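Local coordinates for protein glycoside hydrolase YxiA (Bacillus licheniformis, PDB 3LV4) that probably hydrolyses glycosidic bonds in L-arabinan, as a calcium-binding glycoside hydrolase of family 43 similar to arabinan endo-1,5-alpha-L-arabinosidases, at residues 90-95 and 105-110; 11-16 and 31-36. All blocks are in the same frame, centred on the assembly; numbering follows the deposited sequence.

Contact 1: residues 90-95 and 105-110; sequences YMYYNA and LGLAVA
Tyr-93 lays its ring flat over the backbone of Gly-106 in this antiparallel hairpin, whose strands are the two middle ones of a four-stranded blade of the family 43 beta-propeller. With CG held between the backbone N and the carbonyl carbon (chi1 66°), the ring is directed across to the neighbouring strand, and Gly-106 CA sits 3.8 Å from its centroid. A CB on residue 106 would run into the Tyr-93 hydroxyl, so the pair resembles the aromatic rescue of a glycine in a sheet. An alanine in place of Tyr-93 is likely to uncover the Gly-106 backbone and open a gap beside the Ala-108 methyl, which now meets the ring at CD2 (CB to CD2 4.0 Å). The same two residues form a hydrogen-bonded pair, Gly-106 N to Tyr-93 O being 2.8 Å and nearly straight. Next along, Met-91 (selenomethionine) and Ala-108 bond reciprocally through their backbones.

The other side of the sheet carries Tyr-90, Tyr-92, Asn-94, Leu-105, Leu-107 and Val-109. Here Leu-107 serves two rings with one methyl: CD1 stands over a face of Tyr-92, 3.9 Å from the centroid, while meeting Tyr-90 near its ring plane. Val-109 lies alongside Tyr-90 and puts CG2 over a face of that ring. The phenol ends are anchored outside the hairpin, Tyr-90 OH by Asp-86 and Tyr-92 OH by the carbonyl of Gly-180. At the Asn-94 end of the same face, Leu-105 CD1 rests 3.8 Å from Asn-94 CB.

Contact 2: residues 11-16 and 31-36; sequences VTVHDP and HLASAK
Val-11 and Val-13 turn their side chains onto Ala-33 and Ala-35, so that a loop leading into the first blade of the five-bladed beta-propeller packs on strand 33-37 of that blade. The two segments run in roughly opposite directions but share no hydrogen bond; apolar shape joins them. They also diverge: the CA atoms of Val-13 and Ala-33 are 5.6 Å apart, those of Val-11 and Ala-35 6.9 Å.

The main bump on the strand is the Ala-35 methyl, which fits the notch between the two valines. They meet it from neighbouring directions: Val-11 touches it with both branches, CG2 coming closest at 3.6 Å from Ala-35 CB, and Val-13 CG2 approaches the same CB to 3.9 Å. In return, Val-13 is the loop's own bump, settling in the dip between the two alanine methyls, above the backbone of Ser-34. Its CG1, anti to the backbone N (chi1 177°), extends to the Ala-33 end of the dip, leaving CG2 for the Ala-35 end, where it also lies 4.0 Å from Ser-34 C. Gln-45 of strand 44-47 touches both valines.

Thr-12 and Ser-34 alternate with these residues and point away; the Ser-34 hydroxyl pairs with that of Ser-47. Farther along the loop, His-14 stacks on His-308, and Asp-15, the predicted proton acceptor, takes a left-handed backbone conformation, its OD2 hydrogen-bonded to Ser-30 OG. Val-13 is thus packed two residues before this aspartate. Near Ala-33, Val-13 CG1 stands 4.1 Å from the carbonyl oxygen of that residue.

Contact 1 pairs the middle strands of one propeller blade, whereas contact 2 seats the entry loop of the preceding blade; their centres are 15 Å apart. They meet where the blades adjoin, with Met-91 SE 4.2 Å from Leu-32 CD1. Both reach toward the predicted catalytic centre. Contact 2 contains the probable proton acceptor, Asp-15, and in contact 1 the Asn-94 side chain is about 5 Å from that of Asp-148, predicted to tune and orient the likely proton donor, Glu-201. A bound calcium ion lies about 8 Å from the Asn-94 side chain, and one lies about 10 Å from that of Val-13.

Contact 1: residues 90-95 and 105-110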
ATOM      1  N   TYR A  90      18.889  -3.201  -6.670  1.00 10.87           N
ATOM      2  CA  TYR A  90      18.994  -4.081  -5.519  1.00 10.68           C
ATOM      3  C   TYR A  90      17.633  -4.661  -5.193  1.00 10.36           C
ATOM      4  O   TYR A  90      16.715  -3.932  -4.790  1.00 11.87           O
ATOM      5  CB  TYR A  90      19.545  -3.303  -4.319  1.00 12.71           C
ATOM      6  CG  TYR A  90      21.019  -2.997  -4.447  1.00 14.05           C
ATOM      7  CD1 TYR A  90      21.489  -2.099  -5.403  1.00 11.51           C
ATOM      8  CD2 TYR A  90      21.941  -3.624  -3.623  1.00 15.11           C
ATOM      9  CE1 TYR A  90      22.836  -1.838  -5.530  1.00 10.91           C
ATOM     10  CE2 TYR A  90      23.283  -3.373  -3.733  1.00 15.27           C
ATOM     11  CZ  TYR A  90      23.732  -2.483  -4.685  1.00 15.43           C
ATOM     12  OH  TYR A  90      25.081  -2.250  -4.785  1.00 16.01           O
HETATM   13  N   MSE A  91      17.506  -5.973  -5.395  1.00  9.44           N
HETATM   14  CA  MSE A  91      16.285  -6.688  -5.071  1.00  8.48           C
HETATM   15  C   MSE A  91      16.370  -7.328  -3.696  1.00  8.22           C
HETATM   16  O   MSE A  91      17.244  -8.149  -3.421  1.00 10.07           O
HETATM   17  CB  MSE A  91      15.983  -7.764  -6.112  1.00 10.84           C
HETATM   18  CG  MSE A  91      14.739  -8.595  -5.775  1.00  9.81           C
HETATM   19 SE   MSE A  91      14.445 -10.071  -7.044  1.00 20.21          SE
HETATM   20  CE  MSE A  91      14.008  -8.994  -8.628  1.00 16.99           C
ATOM     21  N   TYR A  92      15.449  -6.936  -2.831  1.00  8.01           N
ATOM     22  CA  TYR A  92      15.308  -7.561  -1.536  1.00  8.23           C
ATOM     23  C   TYR A  92      14.247  -8.642  -1.675  1.00  8.65           C
ATOM     24  O   TYR A  92      13.051  -8.352  -1.752  1.00 11.66           O
ATOM     25  CB  TYR A  92      14.963  -6.495  -0.497  1.00  7.46           C
ATOM     26  CG  TYR A  92      16.129  -5.534  -0.350  1.00  9.29           C
ATOM     27  CD1 TYR A  92      17.090  -5.724   0.638  1.00  8.89           C
ATOM     28  CD2 TYR A  92      16.316  -4.486  -1.253  1.00 10.71           C
ATOM     29  CE1 TYR A  92      18.181  -4.868   0.758  1.00  8.96           C
ATOM     30  CE2 TYR A  92      17.408  -3.630  -1.144  1.00 10.06           C
ATOM     31  CZ  TYR A  92      18.332  -3.827  -0.133  1.00 11.14           C
ATOM     32  OH  TYR A  92      19.425  -2.997  -0.022  1.00 11.14           O
ATOM     33  N   TYR A  93      14.706  -9.890  -1.753  1.00  9.51           N
ATOM     34  CA  TYR A  93      13.831 -11.018  -2.028  1.00  8.37           C
ATOM     35  C   TYR A  93      13.603 -11.814  -0.753  1.00  9.66           C
ATOM     36  O   TYR A  93      14.391 -11.732   0.197  1.00  9.90           O
ATOM     37  CB  TYR A  93      14.442 -11.916  -3.112  1.00  7.27           C
ATOM     38  CG  TYR A  93      15.717 -12.594  -2.664  1.00  7.92           C
ATOM     39  CD1 TYR A  93      15.677 -13.704  -1.829  1.00  8.74           C
ATOM     40  CD2 TYR A  93      16.959 -12.114  -3.057  1.00  9.43           C
ATOM     41  CE1 TYR A  93      16.840 -14.324  -1.401  1.00  9.40           C
ATOM     42  CE2 TYR A  93      18.133 -12.736  -2.648  1.00  8.88           C
ATOM     43  CZ  TYR A  93      18.066 -13.837  -1.811  1.00  9.40           C
ATOM     44  OH  TYR A  93      19.224 -14.453  -1.392  1.00 11.29           O
ATOM     45  N   ASN A  94      12.530 -12.599  -0.735  1.00  8.92           N
ATOM     46  CA  ASN A  94      12.206 -13.383   0.446  1.00  8.96           C
ATOM     47  C   ASN A  94      11.276 -14.539   0.111  1.00 10.86           C
ATOM     48  O   ASN A  94      10.524 -14.493  -0.870  1.00 10.24           O
ATOM     49  CB  ASN A  94      11.589 -12.481   1.527  1.00  8.96           C
ATOM     50  CG  ASN A  94      10.405 -11.677   1.012  1.00 10.09           C
ATOM     51  OD1 ASN A  94      10.555 -10.561   0.502  1.00 15.57           O
ATOM     52  ND2 ASN A  94       9.226 -12.238   1.142  1.00 12.75           N
ATOM     53  N   ALA A  95      11.350 -15.594   0.913  1.00 11.19           N
ATOM     54  CA  ALA A  95      10.436 -16.717   0.780  1.00  9.65           C
ATOM     55  C   ALA A  95       9.950 -17.096   2.170  1.00 10.66           C
ATOM     56  O   ALA A  95      10.645 -16.863   3.161  1.00 10.56           O
ATOM     57  CB  ALA A  95      11.116 -17.896   0.112  1.00  7.82           C
ATOM     58  N   LEU A 105      15.254 -13.664   4.148  1.00  8.14           N
ATOM     59  CA  LEU A 105      15.256 -12.421   3.393  1.00  7.23           C
ATOM     60  C   LEU A 105      16.683 -12.171   2.909  1.00 10.52           C
ATOM     61  O   LEU A 105      17.630 -12.183   3.703  1.00  9.03           O
ATOM     62  CB  LEU A 105      14.785 -11.266   4.295  1.00  8.08           C
ATOM     63  CG  LEU A 105      14.827  -9.830   3.757  1.00 12.84           C
ATOM     64  CD1 LEU A 105      13.751  -9.604   2.722  1.00 13.95           C
ATOM     65  CD2 LEU A 105      14.655  -8.850   4.916  1.00 16.44           C
ATOM     66  N   GLY A 106      16.845 -11.959   1.609  1.00 10.00           N
ATOM     67  CA  GLY A 106      18.173 -11.781   1.051  1.00  9.54           C
ATOM     68  C   GLY A 106      18.252 -10.661   0.041  1.00 11.06           C
ATOM     69  O   GLY A 106      17.249 -10.002  -0.248  1.00  9.75           O
ATOM     70  N   LEU A 107      19.455 -10.458  -0.498  1.00 11.72           N
ATOM     71  CA  LEU A 107      19.726  -9.385  -1.450  1.00  9.15           C
ATOM     72  C   LEU A 107      20.290  -9.958  -2.741  1.00 10.17           C
ATOM     73  O   LEU A 107      21.169 -10.809  -2.700  1.00 10.74           O
ATOM     74  CB  LEU A 107      20.734  -8.404  -0.847  1.00 10.41           C
ATOM     75  CG  LEU A 107      21.267  -7.307  -1.772  1.00 10.98           C
ATOM     76  CD1 LEU A 107      20.118  -6.359  -2.193  1.00 11.38           C
ATOM     77  CD2 LEU A 107      22.415  -6.543  -1.094  1.00 14.08           C
ATOM     78  N   ALA A 108      19.762  -9.510  -3.878  1.00  9.35           N
ATOM     79  CA  ALA A 108      20.329  -9.830  -5.183  1.00 10.13           C
ATOM     80  C   ALA A 108      20.467  -8.526  -5.956  1.00 10.92           C
ATOM     81  O   ALA A 108      19.697  -7.605  -5.737  1.00 12.64           O
ATOM     82  CB  ALA A 108      19.446 -10.815  -5.939  1.00 10.47           C
ATOM     83  N   VAL A 109      21.458  -8.439  -6.841  1.00  9.29           N
ATOM     84  CA  VAL A 109      21.746  -7.186  -7.539  1.00  9.74           C
ATOM     85  C   VAL A 109      21.813  -7.416  -9.043  1.00 11.34           C
ATOM     86  O   VAL A 109      22.369  -8.419  -9.487  1.00 11.83           O
ATOM     87  CB  VAL A 109      23.073  -6.575  -7.052  1.00 11.79           C
ATOM     88  CG1 VAL A 109      23.393  -5.281  -7.807  1.00 12.20           C
ATOM     89  CG2 VAL A 109      22.989  -6.308  -5.568  1.00 14.81           C
ATOM     90  N   ALA A 110      21.226  -6.498  -9.813  1.00 11.26           N
ATOM     91  CA  ALA A 110      21.299  -6.534 -11.280  1.00 10.47           C
ATOM     92  C   ALA A 110      21.893  -5.244 -11.844  1.00 11.63           C
ATOM     93  O   ALA A 110      21.751  -4.174 -11.243  1.00 13.25           O
ATOM     94  CB  ALA A 110      19.919  -6.755 -11.877  1.00 11.90           C
TER

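Contact 2: residues 11-16 and 31-36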
ATOM      1  N   VAL A  11      -2.376  -6.197 -15.921  1.00 10.37           N
ATOM      2  CA  VAL A  11      -1.386  -7.201 -15.564  1.00 11.21           C
ATOM      3  C   VAL A  11      -1.676  -7.779 -14.197  1.00 11.67           C
ATOM      4  O   VAL A  11      -2.433  -7.210 -13.405  1.00 10.95           O
ATOM      5  CB  VAL A  11       0.070  -6.659 -15.590  1.00 11.06           C
ATOM      6  CG1 VAL A  11       0.506  -6.352 -17.031  1.00 12.32           C
ATOM      7  CG2 VAL A  11       0.224  -5.433 -14.669  1.00 11.14           C
ATOM      8  N   THR A  12      -1.065  -8.924 -13.933  1.00 12.54           N
ATOM      9  CA  THR A  12      -1.257  -9.621 -12.680  1.00 11.26           C
ATOM     10  C   THR A  12       0.073  -9.654 -11.945  1.00 10.79           C
ATOM     11  O   THR A  12       1.012 -10.348 -12.359  1.00 10.45           O
ATOM     12  CB  THR A  12      -1.806 -11.034 -12.934  1.00 14.72           C
ATOM     13  OG1 THR A  12      -3.062 -10.927 -13.619  1.00 19.07           O
ATOM     14  CG2 THR A  12      -2.014 -11.777 -11.635  1.00 14.77           C
ATOM     15  N   VAL A  13       0.162  -8.855 -10.882  1.00  9.85           N
ATOM     16  CA  VAL A  13       1.380  -8.742 -10.087  1.00  9.48           C
ATOM     17  C   VAL A  13       0.948  -8.544  -8.646  1.00  9.46           C
ATOM     18  O   VAL A  13       0.524  -7.453  -8.263  1.00 10.39           O
ATOM     19  CB  VAL A  13       2.269  -7.535 -10.522  1.00  9.62           C
ATOM     20  CG1 VAL A  13       3.502  -7.409  -9.620  1.00 10.89           C
ATOM     21  CG2 VAL A  13       2.701  -7.671 -11.966  1.00  9.73           C
ATOM     22  N   HIS A  14       1.039  -9.606  -7.854  1.00  8.86           N
ATOM     23  CA  HIS A  14       0.635  -9.545  -6.449  1.00  8.14           C
ATOM     24  C   HIS A  14       1.667  -8.753  -5.640  1.00  9.16           C
ATOM     25  O   HIS A  14       2.873  -8.933  -5.825  1.00 11.16           O
ATOM     26  CB  HIS A  14       0.500 -10.971  -5.895  1.00  8.99           C
ATOM     27  CG  HIS A  14      -0.484 -11.098  -4.775  1.00  9.35           C
ATOM     28  ND1 HIS A  14      -1.841 -11.258  -4.982  1.00 14.02           N
ATOM     29  CD2 HIS A  14      -0.310 -11.114  -3.430  1.00  8.28           C
ATOM     30  CE1 HIS A  14      -2.458 -11.356  -3.820  1.00  8.86           C
ATOM     31  NE2 HIS A  14      -1.551 -11.270  -2.860  1.00 11.82           N
ATOM     32  N   ASP A  15       1.194  -7.871  -4.759  1.00  8.35           N
ATOM     33  CA  ASP A  15       2.079  -7.103  -3.880  1.00  7.53           C
ATOM     34  C   ASP A  15       3.069  -6.224  -4.661  1.00  8.79           C
ATOM     35  O   ASP A  15       4.280  -6.262  -4.417  1.00  8.90           O
ATOM     36  CB  ASP A  15       2.857  -8.068  -2.974  1.00  7.28           C
ATOM     37  CG  ASP A  15       1.960  -9.119  -2.344  1.00  8.66           C
ATOM     38  OD1 ASP A  15       0.908  -8.743  -1.762  1.00  7.93           O
ATOM     39  OD2 ASP A  15       2.297 -10.324  -2.433  1.00 10.66           O
ATOM     40  N   PRO A  16       2.555  -5.410  -5.591  1.00  8.33           N
ATOM     41  CA  PRO A  16       3.423  -4.642  -6.494  1.00  8.42           C
ATOM     42  C   PRO A  16       4.267  -3.580  -5.780  1.00 10.00           C
ATOM     43  O   PRO A  16       3.741  -2.782  -4.987  1.00  9.60           O
ATOM     44  CB  PRO A  16       2.419  -3.957  -7.429  1.00  7.96           C
ATOM     45  CG  PRO A  16       1.195  -3.802  -6.564  1.00  6.84           C
ATOM     46  CD  PRO A  16       1.131  -5.099  -5.798  1.00  8.56           C
ATOM     47  N   HIS A  31       6.118 -14.024  -6.268  1.00  9.40           N
ATOM     48  CA  HIS A  31       6.269 -15.071  -7.286  1.00  8.03           C
ATOM     49  C   HIS A  31       7.139 -14.599  -8.441  1.00  9.11           C
ATOM     50  O   HIS A  31       6.990 -15.057  -9.582  1.00 11.37           O
ATOM     51  CB  HIS A  31       4.890 -15.539  -7.766  1.00 11.07           C
ATOM     52  CG  HIS A  31       3.962 -15.849  -6.635  1.00 13.60           C
ATOM     53  ND1 HIS A  31       2.790 -15.160  -6.415  1.00 18.10           N
ATOM     54  CD2 HIS A  31       4.075 -16.735  -5.619  1.00 11.48           C
ATOM     55  CE1 HIS A  31       2.201 -15.634  -5.329  1.00 15.12           C
ATOM     56  NE2 HIS A  31       2.961 -16.590  -4.828  1.00 16.35           N
ATOM     57  N   LEU A  32       8.055 -13.685  -8.129  1.00  8.52           N
ATOM     58  CA  LEU A  32       8.996 -13.152  -9.115  1.00  7.96           C
ATOM     59  C   LEU A  32       8.234 -12.605 -10.323  1.00  8.84           C
ATOM     60  O   LEU A  32       8.681 -12.727 -11.471  1.00  9.56           O
ATOM     61  CB  LEU A  32      10.013 -14.223  -9.535  1.00  8.35           C
ATOM     62  CG  LEU A  32      11.357 -13.712 -10.078  1.00  8.55           C
ATOM     63  CD1 LEU A  32      11.965 -12.668  -9.144  1.00  9.42           C
ATOM     64  CD2 LEU A  32      12.347 -14.874 -10.328  1.00  8.87           C
ATOM     65  N   ALA A  33       7.075 -12.011 -10.049  1.00  8.13           N
ATOM     66  CA  ALA A  33       6.250 -11.390 -11.087  1.00  9.28           C
ATOM     67  C   ALA A  33       6.658  -9.935 -11.290  1.00 10.23           C
ATOM     68  O   ALA A  33       7.116  -9.279 -10.353  1.00  9.88           O
ATOM     69  CB  ALA A  33       4.772 -11.466 -10.710  1.00  9.15           C
ATOM     70  N   SER A  34       6.472  -9.425 -12.508  1.00  9.59           N
ATOM     71  CA  SER A  34       6.796  -8.031 -12.797  1.00  9.43           C
ATOM     72  C   SER A  34       6.099  -7.533 -14.055  1.00 11.00           C
ATOM     73  O   SER A  34       5.671  -8.321 -14.907  1.00 10.35           O
ATOM     74  CB  SER A  34       8.311  -7.838 -12.937  1.00  9.08           C
ATOM     75  OG  SER A  34       8.822  -8.564 -14.044  1.00 11.70           O
ATOM     76  N   ALA A  35       5.985  -6.216 -14.161  1.00 11.43           N
ATOM     77  CA  ALA A  35       5.311  -5.583 -15.292  1.00 11.10           C
ATOM     78  C   ALA A  35       5.865  -4.188 -15.453  1.00 10.58           C
ATOM     79  O   ALA A  35       6.495  -3.659 -14.536  1.00 11.10           O
ATOM     80  CB  ALA A  35       3.810  -5.529 -15.061  1.00 10.60           C
ATOM     81  N   LYS A  36       5.636  -3.585 -16.616  1.00  9.46           N
ATOM     82  CA  LYS A  36       6.135  -2.240 -16.853  1.00 10.83           C
ATOM     83  C   LYS A  36       5.150  -1.423 -17.676  1.00 12.30           C
ATOM     84  O   LYS A  36       4.301  -1.978 -18.382  1.00 13.43           O
ATOM     85  CB  LYS A  36       7.498  -2.284 -17.553  1.00 11.41           C
ATOM     86  CG  LYS A  36       7.474  -2.959 -18.918  1.00 13.57           C
ATOM     87  CD  LYS A  36       8.804  -2.792 -19.642  1.00 16.76           C
ATOM     88  CE  LYS A  36       8.906  -3.727 -20.833  1.00 19.22           C
ATOM     89  NZ  LYS A  36      10.252  -3.624 -21.505  1.00 21.11           N
TER